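Local coordinates for ribokinase (Giardia lamblia, PDB 6WHJ), which probably phosphorylates D-ribose at its O-5 hydroxyl, using ATP and a divalent cation, most likely magnesium, to yield D-ribose 5-phosphate and ADP, at residues 65-70 / 125-130. Sequence-based numbering, arbitrary orientation.
Sequences VGAVGK and PSLVPD
V65 meets V128, and A67 meets L127, in two separate methyl-to-methyl contacts that join strand 62-69 to the loop between strand 111-116 and helix 131-135. In the first, CG1 of V65 lies 3.9 Å from CG1 of V128. The same V65 methyl is 4.1 Å from V128 CG2, so it faces both branches of its partner while the two side chains cross at a slant. The V65 torsion explains which branch does the touching: CG1 stands opposite the backbone N (chi1 -177°), and no atom of V128 comes as close to CG2. In the second contact, A67 CB lies 3.8 Å from L127 CD2. Here the longer residue does the reaching: chi1 of -170° carries CG of L127 out from the backbone toward A67, and chi2 of 62° leaves CD2 extended, trans to CA, as the branch brought to A67 CB.

The backbones stay well apart. The CA atoms of V65 and V128 are 8.0 Å apart, and those of A67 and L127 8.5 Å, and no hydrogen bond crosses between the segments. On the loop side, V128 N donates to P125 O over 2.8 Å, closing a type I beta turn, P125 to V128, that presents L127 and V128 to the strand.

Neighbouring parts of the fold extend the packing: C89 is touched by both V65 and V128, F155 of helix 149-165 also meets V128, and L127 reaches K91 and V93 of strand 91-93. The contact thus packs a connecting loop over strand 62-69 of the large, mainly parallel sheet of this PfkB-family kinase. With only 125 Å² buried in total and nothing but apolar carbons meeting, the chemistry implies weak, dispersion and hydrophobic association, with V65, A67 and V128 buried and L127 at the partly exposed margin, without directional bonds to dictate a precise orientation.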
ATOM      1  N   VAL B  65     -10.558   4.728  22.741  1.00 23.57           N
ATOM      2  CA  VAL B  65     -11.844   4.227  22.281  1.00 25.75           C
ATOM      3  C   VAL B  65     -11.750   4.066  20.774  1.00 23.71           C
ATOM      4  O   VAL B  65     -11.562   5.057  20.057  1.00 26.18           O
ATOM      5  CB  VAL B  65     -12.991   5.179  22.650  1.00 28.20           C
ATOM      6  CG1 VAL B  65     -14.330   4.580  22.221  1.00 28.30           C
ATOM      7  CG2 VAL B  65     -12.958   5.513  24.137  1.00 26.87           C
ATOM      8  N   GLY B  66     -11.871   2.829  20.296  1.00 21.71           N
ATOM      9  CA  GLY B  66     -11.770   2.541  18.876  1.00 25.26           C
ATOM     10  C   GLY B  66     -12.315   1.167  18.556  1.00 24.67           C
ATOM     11  O   GLY B  66     -12.609   0.372  19.448  1.00 28.20           O
ATOM     12  N   ALA B  67     -12.433   0.888  17.257  1.00 25.81           N
ATOM     13  CA  ALA B  67     -12.965  -0.377  16.765  1.00 26.25           C
ATOM     14  C   ALA B  67     -12.012  -0.982  15.740  1.00 26.55           C
ATOM     15  O   ALA B  67     -11.479  -0.275  14.878  1.00 24.49           O
ATOM     16  CB  ALA B  67     -14.353  -0.203  16.146  1.00 21.50           C
ATOM     17  N   VAL B  68     -11.775  -2.291  15.873  1.00 27.87           N
ATOM     18  CA  VAL B  68     -10.926  -3.072  14.984  1.00 25.56           C
ATOM     19  C   VAL B  68     -11.672  -4.354  14.619  1.00 30.77           C
ATOM     20  O   VAL B  68     -12.688  -4.709  15.223  1.00 30.41           O
ATOM     21  CB  VAL B  68      -9.563  -3.404  15.623  1.00 29.92           C
ATOM     22  CG1 VAL B  68      -8.815  -2.123  15.989  1.00 23.29           C
ATOM     23  CG2 VAL B  68      -9.744  -4.324  16.845  1.00 27.65           C
ATOM     24  N   GLY B  69     -11.146  -5.061  13.621  1.00 29.73           N
ATOM     25  CA  GLY B  69     -11.791  -6.266  13.150  1.00 27.37           C
ATOM     26  C   GLY B  69     -11.488  -7.468  14.019  1.00 31.39           C
ATOM     27  O   GLY B  69     -10.666  -7.431  14.930  1.00 31.97           O
ATOM     28  N   LYS B  70     -12.223  -8.550  13.765  1.00 34.79           N
ATOM     29  CA  LYS B  70     -11.945  -9.831  14.413  1.00 33.21           C
ATOM     30  C   LYS B  70     -10.960 -10.601  13.538  1.00 31.92           C
ATOM     31  O   LYS B  70     -11.257 -11.652  12.973  1.00 37.99           O
ATOM     32  CB  LYS B  70     -13.231 -10.605  14.653  1.00 28.66           C
ATOM     33  CG  LYS B  70     -14.034 -10.037  15.800  1.00 32.49           C
ATOM     34  CD  LYS B  70     -15.382 -10.722  15.969  1.00 33.93           C
ATOM     35  CE  LYS B  70     -16.116 -10.157  17.191  1.00 30.78           C
ATOM     36  NZ  LYS B  70     -17.369 -10.887  17.469  1.00 35.75           N
ATOM     37  N   PRO B 125     -21.346   5.607  19.041  1.00 27.82           N
ATOM     38  CA  PRO B 125     -21.648   5.527  20.477  1.00 28.42           C
ATOM     39  C   PRO B 125     -22.255   4.196  20.894  1.00 32.78           C
ATOM     40  O   PRO B 125     -21.835   3.623  21.907  1.00 33.94           O
ATOM     41  CB  PRO B 125     -22.641   6.683  20.686  1.00 28.80           C
ATOM     42  CG  PRO B 125     -22.263   7.680  19.630  1.00 28.88           C
ATOM     43  CD  PRO B 125     -21.844   6.859  18.437  1.00 27.49           C
ATOM     44  N   SER B 126     -23.197   3.662  20.106  1.00 31.47           N
ATOM     45  CA  SER B 126     -23.878   2.422  20.480  1.00 31.08           C
ATOM     46  C   SER B 126     -22.905   1.246  20.614  1.00 33.49           C
ATOM     47  O   SER B 126     -23.186   0.289  21.347  1.00 31.75           O
ATOM     48  CB  SER B 126     -24.997   2.121  19.476  1.00 30.40           C
ATOM     49  OG  SER B 126     -24.485   1.689  18.222  1.00 33.54           O
ATOM     50  N   LEU B 127     -21.787   1.270  19.887  1.00 29.45           N
ATOM     51  CA  LEU B 127     -20.781   0.225  20.041  1.00 30.97           C
ATOM     52  C   LEU B 127     -20.055   0.319  21.379  1.00 31.96           C
ATOM     53  O   LEU B 127     -19.514  -0.687  21.854  1.00 29.70           O
ATOM     54  CB  LEU B 127     -19.765   0.301  18.899  1.00 29.89           C
ATOM     55  CG  LEU B 127     -18.806  -0.881  18.831  1.00 32.53           C
ATOM     56  CD1 LEU B 127     -19.612  -2.141  18.577  1.00 26.76           C
ATOM     57  CD2 LEU B 127     -17.722  -0.672  17.765  1.00 29.52           C
ATOM     58  N   VAL B 128     -20.021   1.503  21.983  1.00 28.60           N
ATOM     59  CA  VAL B 128     -19.344   1.715  23.259  1.00 34.49           C
ATOM     60  C   VAL B 128     -20.370   2.332  24.204  1.00 34.48           C
ATOM     61  O   VAL B 128     -20.268   3.517  24.565  1.00 32.64           O
ATOM     62  CB  VAL B 128     -18.085   2.587  23.095  1.00 33.44           C
ATOM     63  CG1 VAL B 128     -16.935   1.755  22.571  1.00 32.46           C
ATOM     64  CG2 VAL B 128     -18.333   3.741  22.136  1.00 32.49           C
ATOM     65  N   PRO B 129     -21.367   1.556  24.636  1.00 31.58           N
ATOM     66  CA  PRO B 129     -22.512   2.141  25.348  1.00 34.11           C
ATOM     67  C   PRO B 129     -22.165   2.770  26.685  1.00 39.17           C
ATOM     68  O   PRO B 129     -22.979   3.539  27.212  1.00 36.57           O
ATOM     69  CB  PRO B 129     -23.453   0.945  25.520  1.00 32.09           C
ATOM     70  CG  PRO B 129     -22.559  -0.245  25.485  1.00 31.86           C
ATOM     71  CD  PRO B 129     -21.502   0.095  24.495  1.00 36.63           C
ATOM     72  N   ASP B 130     -21.018   2.431  27.278  1.00 38.69           N
ATOM     73  CA  ASP B 130     -20.649   2.924  28.599  1.00 37.93           C
ATOM     74  C   ASP B 130     -19.673   4.086  28.539  1.00 34.68           C
ATOM     75  O   ASP B 130     -19.049   4.414  29.552  1.00 35.42           O
ATOM     76  CB  ASP B 130     -20.083   1.781  29.437  1.00 38.40           C
ATOM     77  CG  ASP B 130     -21.124   0.728  29.729  1.00 42.94           C
ATOM     78  OD1 ASP B 130     -22.229   1.112  30.166  1.00 39.40           O
ATOM     79  OD2 ASP B 130     -20.857  -0.468  29.485  1.00 52.11           O
TER